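PDB 5DMH: 3-oxo-tetronate kinase, which catalyses the ATP-dependent phosphorylation of 3-oxo-tetronate to 3-oxo-tetronate 4-phosphate, with release of ADP. Local coordinates for residues R31-A44 and I73-R86. Numbering follows the deposited sequence.
Sequences RPLLGCIADDFTGA and IGEADALVVALKSR
C36 and V80 sit side by side at the middle of two parallel strands, 34-38 and 78-82, whose backbones are laced together by hydrogen bonds. C36 N donates to L79 O and V81 N donates to C36 O; L83 N on A38 O (2.9 Å) carries the pairing past the strand, and S85 N to D39 O extends it into the loops. Where it begins, D77 O accepts from both L33 N and L34 N.

Apolar side chains fill both faces. On one, C36 CB lies 4.0 Å from V80 CG2, while V80 CG1 and A82 CB both meet the methyl of A44 at 3.7 Å; the small alanines A44 and A82 let the first turn of helix 41-53 lie close to the strand. A82 CB also sits over one face of the F41 ring, a CH-pi contact 4.2 Å from the centroid. On the other face, P32 CG packs on L79 CD1, and I37 CG2, anti to its backbone N, reaches L83 CD1.

Past the strand ends the contact turns ionic. R86, its chain bent at chi3 (-71°), gives NH2 to the syn side of D39 OD1 (2.9 Å), with the carboxylate and guanidinium planes 59° apart. D40 lies over one face of the same guanidinium; its salt bridge to R86 NH1 is doubtful. As N-cap of helix 41-53, D40 suits its place: a short carboxylate reaches back to G43 N (OD1, 2.7 Å).

Strand 34-38 is flanked by 78-82 and 111-115 within the sugar-binding domain, and helix 41-53 covers the C36 face. At the C-terminal ends of the strands, K84 NZ forms salt bridges with E370 and E394, both inferred to bind ATP, while R86 touches helix 393-403 near the bound ADP.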
loop_
_atom_site.group_PDB
_atom_site.type_symbol
_atom_site.label_atom_id
_atom_site.label_comp_id
_atom_site.label_asym_id
_atom_site.label_seq_id
_atom_site.Cartn_x
_atom_site.Cartn_y
_atom_site.Cartn_z
ATOM N N ARG A 31 17.482 18.618 -4.193
ATOM C CA ARG A 31 16.107 18.330 -4.583
ATOM C C ARG A 31 15.826 16.837 -4.451
ATOM O O ARG A 31 16.763 16.040 -4.416
ATOM C CB ARG A 31 15.851 18.792 -6.019
ATOM C CG ARG A 31 15.799 20.315 -6.177
ATOM C CD ARG A 31 15.897 20.738 -7.635
ATOM N NE ARG A 31 14.599 20.743 -8.310
ATOM C CZ ARG A 31 14.429 20.969 -9.610
ATOM N NH1 ARG A 31 15.476 21.205 -10.390
ATOM N NH2 ARG A 31 13.207 20.962 -10.135
ATOM N N PRO A 32 14.534 16.455 -4.343
ATOM C CA PRO A 32 14.171 15.034 -4.267
ATOM C C PRO A 32 14.642 14.263 -5.500
ATOM O O PRO A 32 14.677 14.813 -6.600
ATOM C CB PRO A 32 12.645 15.052 -4.203
ATOM C CG PRO A 32 12.304 16.403 -3.677
ATOM C CD PRO A 32 13.358 17.329 -4.184
ATOM N N LEU A 33 15.009 13.005 -5.289
ATOM C CA LEU A 33 15.568 12.162 -6.325
ATOM C C LEU A 33 14.529 11.190 -6.870
ATOM O O LEU A 33 14.481 10.936 -8.064
ATOM C CB LEU A 33 16.717 11.358 -5.744
ATOM C CG LEU A 33 17.980 12.150 -5.441
ATOM C CD1 LEU A 33 18.940 11.336 -4.606
ATOM C CD2 LEU A 33 18.639 12.581 -6.747
ATOM N N LEU A 34 13.705 10.661 -5.981
ATOM C CA LEU A 34 12.802 9.570 -6.313
ATOM C C LEU A 34 11.355 9.928 -6.027
ATOM O O LEU A 34 11.020 10.297 -4.893
ATOM C CB LEU A 34 13.179 8.336 -5.497
ATOM C CG LEU A 34 12.493 7.025 -5.868
ATOM C CD1 LEU A 34 12.959 6.509 -7.224
ATOM C CD2 LEU A 34 12.778 5.980 -4.804
ATOM N N GLY A 35 10.498 9.815 -7.045
ATOM C CA GLY A 35 9.098 10.164 -6.895
ATOM C C GLY A 35 8.236 8.928 -7.042
ATOM O O GLY A 35 8.405 8.185 -7.993
ATOM N N CYS A 36 7.351 8.678 -6.079
ATOM C CA CYS A 36 6.625 7.425 -6.024
ATOM C C CYS A 36 5.137 7.712 -5.984
ATOM O O CYS A 36 4.697 8.686 -5.384
ATOM C CB CYS A 36 7.022 6.634 -4.798
ATOM S SG CYS A 36 8.807 6.436 -4.586
ATOM N N ILE A 37 4.392 6.890 -6.687
ATOM C CA ILE A 37 2.955 6.971 -6.730
ATOM C C ILE A 37 2.422 5.642 -6.249
ATOM O O ILE A 37 2.660 4.622 -6.903
ATOM C CB ILE A 37 2.495 7.210 -8.157
ATOM C CG1 ILE A 37 3.084 8.533 -8.661
ATOM C CG2 ILE A 37 0.995 7.227 -8.220
ATOM C CD1 ILE A 37 2.934 8.704 -10.160
ATOM N N ALA A 38 1.700 5.659 -5.127
ATOM C CA ALA A 38 1.152 4.439 -4.543
ATOM C C ALA A 38 -0.376 4.365 -4.690
ATOM O O ALA A 38 -1.092 5.354 -4.452
ATOM C CB ALA A 38 1.546 4.327 -3.066
ATOM N N ASP A 39 -0.863 3.199 -5.091
ATOM C CA ASP A 39 -2.279 3.004 -5.326
ATOM C C ASP A 39 -3.156 2.770 -4.077
ATOM O O ASP A 39 -4.363 2.600 -4.197
ATOM C CB ASP A 39 -2.523 1.918 -6.366
ATOM C CG ASP A 39 -2.396 0.491 -5.828
ATOM O OD1 ASP A 39 -1.822 0.243 -4.754
ATOM O OD2 ASP A 39 -2.912 -0.399 -6.527
ATOM N N ASP A 40 -2.543 2.722 -2.900
ATOM C CA ASP A 40 -3.290 2.714 -1.651
ATOM C C ASP A 40 -2.468 3.310 -0.526
ATOM O O ASP A 40 -1.242 3.468 -0.639
ATOM C CB ASP A 40 -3.936 1.344 -1.318
ATOM C CG ASP A 40 -2.993 0.298 -0.740
ATOM O OD1 ASP A 40 -1.749 0.440 -0.656
ATOM O OD2 ASP A 40 -3.568 -0.770 -0.418
ATOM N N PHE A 41 -3.152 3.691 0.551
ATOM C CA PHE A 41 -2.493 4.464 1.590
ATOM C C PHE A 41 -1.585 3.578 2.465
ATOM O O PHE A 41 -0.536 4.039 2.952
ATOM C CB PHE A 41 -3.519 5.172 2.481
ATOM C CG PHE A 41 -4.150 6.392 1.880
ATOM C CD1 PHE A 41 -4.332 6.538 0.503
ATOM C CD2 PHE A 41 -4.585 7.401 2.711
ATOM C CE1 PHE A 41 -4.919 7.636 -0.013
ATOM C CE2 PHE A 41 -5.178 8.516 2.201
ATOM C CZ PHE A 41 -5.352 8.647 0.844
ATOM N N THR A 42 -1.965 2.317 2.688
ATOM C CA THR A 42 -1.091 1.444 3.470
ATOM C C THR A 42 0.195 1.139 2.663
ATOM O O THR A 42 1.294 1.158 3.208
ATOM C CB THR A 42 -1.751 0.124 3.821
ATOM O OG1 THR A 42 -2.096 -0.559 2.625
ATOM C CG2 THR A 42 -3.002 0.314 4.688
ATOM N N GLY A 43 0.024 0.917 1.362
ATOM C CA GLY A 43 1.143 0.690 0.454
ATOM C C GLY A 43 2.125 1.851 0.370
ATOM O O GLY A 43 3.341 1.649 0.307
ATOM N N ALA A 44 1.613 3.079 0.384
ATOM C CA ALA A 44 2.466 4.243 0.498
ATOM C C ALA A 44 3.368 4.167 1.754
ATOM O O ALA A 44 4.577 4.444 1.677
ATOM C CB ALA A 44 1.612 5.507 0.529
ATOM N N ILE A 73 9.561 19.839 2.638
ATOM C CA ILE A 73 9.302 18.833 1.616
ATOM C C ILE A 73 10.351 18.851 0.511
ATOM O O ILE A 73 10.660 17.817 -0.078
ATOM C CB ILE A 73 7.904 19.040 0.988
ATOM C CG1 ILE A 73 7.536 17.866 0.084
ATOM C CG2 ILE A 73 7.843 20.354 0.196
ATOM C CD1 ILE A 73 6.062 17.545 0.109
ATOM N N GLY A 74 10.898 20.030 0.228
ATOM C CA GLY A 74 11.959 20.147 -0.755
ATOM C C GLY A 74 13.280 19.630 -0.212
ATOM O O GLY A 74 14.289 19.651 -0.917
ATOM N N GLU A 75 13.266 19.180 1.044
ATOM C CA GLU A 75 14.444 18.625 1.706
ATOM C C GLU A 75 14.447 17.085 1.710
ATOM O O GLU A 75 15.410 16.454 2.144
ATOM C CB GLU A 75 14.511 19.143 3.147
ATOM C CG GLU A 75 14.384 20.661 3.264
ATOM C CD GLU A 75 15.443 21.392 2.476
ATOM O OE1 GLU A 75 16.635 21.110 2.707
ATOM O OE2 GLU A 75 15.088 22.244 1.627
ATOM N N ALA A 76 13.361 16.485 1.242
ATOM C CA ALA A 76 13.270 15.029 1.163
ATOM C C ALA A 76 14.152 14.467 0.043
ATOM O O ALA A 76 14.428 15.150 -0.938
ATOM C CB ALA A 76 11.826 14.605 0.942
ATOM N N ASP A 77 14.618 13.235 0.218
ATOM C CA ASP A 77 15.272 12.499 -0.869
ATOM C C ASP A 77 14.232 11.788 -1.730
ATOM O O ASP A 77 14.422 11.616 -2.944
ATOM C CB ASP A 77 16.256 11.470 -0.321
ATOM C CG ASP A 77 17.283 12.086 0.610
ATOM O OD1 ASP A 77 17.888 13.119 0.244
ATOM O OD2 ASP A 77 17.505 11.521 1.702
ATOM N N ALA A 78 13.137 11.359 -1.102
ATOM C CA ALA A 78 12.088 10.637 -1.808
ATOM C C ALA A 78 10.753 11.173 -1.398
ATOM O O ALA A 78 10.585 11.575 -0.253
ATOM C CB ALA A 78 12.140 9.124 -1.502
ATOM N N LEU A 79 9.811 11.184 -2.336
ATOM C CA LEU A 79 8.450 11.637 -2.082
ATOM C C LEU A 79 7.524 10.513 -2.474
ATOM O O LEU A 79 7.690 9.932 -3.556
ATOM C CB LEU A 79 8.150 12.867 -2.946
ATOM C CG LEU A 79 8.986 14.123 -2.676
ATOM C CD1 LEU A 79 8.720 15.162 -3.745
ATOM C CD2 LEU A 79 8.649 14.680 -1.330
ATOM N N VAL A 80 6.571 10.185 -1.606
ATOM C CA VAL A 80 5.585 9.142 -1.881
ATOM C C VAL A 80 4.182 9.731 -1.854
ATOM O O VAL A 80 3.692 10.132 -0.800
ATOM C CB VAL A 80 5.631 7.975 -0.852
ATOM C CG1 VAL A 80 4.537 6.935 -1.181
ATOM C CG2 VAL A 80 7.010 7.287 -0.851
ATOM N N VAL A 81 3.551 9.783 -3.023
ATOM C CA VAL A 81 2.180 10.255 -3.135
ATOM C C VAL A 81 1.182 9.105 -2.944
ATOM O O VAL A 81 1.122 8.166 -3.734
ATOM C CB VAL A 81 1.942 10.961 -4.504
ATOM C CG1 VAL A 81 0.481 11.411 -4.626
ATOM C CG2 VAL A 81 2.907 12.123 -4.688
ATOM N N ALA A 82 0.384 9.191 -1.879
ATOM C CA ALA A 82 -0.658 8.234 -1.607
ATOM C C ALA A 82 -1.961 8.560 -2.353
ATOM O O ALA A 82 -2.538 9.645 -2.191
ATOM C CB ALA A 82 -0.914 8.203 -0.110
ATOM N N LEU A 83 -2.392 7.639 -3.194
ATOM C CA LEU A 83 -3.680 7.709 -3.876
ATOM C C LEU A 83 -4.610 6.595 -3.378
ATOM O O LEU A 83 -4.133 5.563 -2.906
ATOM C CB LEU A 83 -3.516 7.546 -5.387
ATOM C CG LEU A 83 -2.574 8.505 -6.103
ATOM C CD1 LEU A 83 -2.533 8.220 -7.609
ATOM C CD2 LEU A 83 -2.950 9.972 -5.812
ATOM N N LYS A 84 -5.929 6.782 -3.532
ATOM C CA LYS A 84 -6.900 5.731 -3.251
ATOM C C LYS A 84 -7.421 5.252 -4.598
ATOM O O LYS A 84 -8.576 5.472 -4.962
ATOM C CB LYS A 84 -8.046 6.267 -2.353
ATOM C CG LYS A 84 -8.941 5.187 -1.766
ATOM C CD LYS A 84 -10.131 5.767 -0.965
ATOM C CE LYS A 84 -10.930 4.698 -0.280
ATOM N NZ LYS A 84 -11.648 3.775 -1.204
ATOM N N SER A 85 -6.540 4.626 -5.386
ATOM C CA SER A 85 -6.793 4.455 -6.818
ATOM C C SER A 85 -6.754 2.991 -7.250
ATOM O O SER A 85 -6.792 2.679 -8.445
ATOM C CB SER A 85 -5.729 5.195 -7.608
ATOM O OG SER A 85 -4.443 4.736 -7.205
ATOM N N ARG A 86 -6.636 2.085 -6.290
ATOM C CA ARG A 86 -6.542 0.675 -6.609
ATOM C C ARG A 86 -7.786 0.074 -7.277
ATOM O O ARG A 86 -7.667 -0.846 -8.075
ATOM C CB ARG A 86 -6.203 -0.107 -5.331
ATOM C CG ARG A 86 -6.161 -1.628 -5.500
ATOM C CD ARG A 86 -5.788 -2.256 -4.153
ATOM N NE ARG A 86 -4.391 -1.926 -3.933
ATOM C CZ ARG A 86 -3.674 -2.248 -2.867
ATOM N NH1 ARG A 86 -4.224 -2.891 -1.833
ATOM N NH2 ARG A 86 -2.400 -1.884 -2.836
HETATM O O HOH W 1 18.079 13.971 -2.574
HETATM O O HOH W 2 16.132 17.772 -1.152
#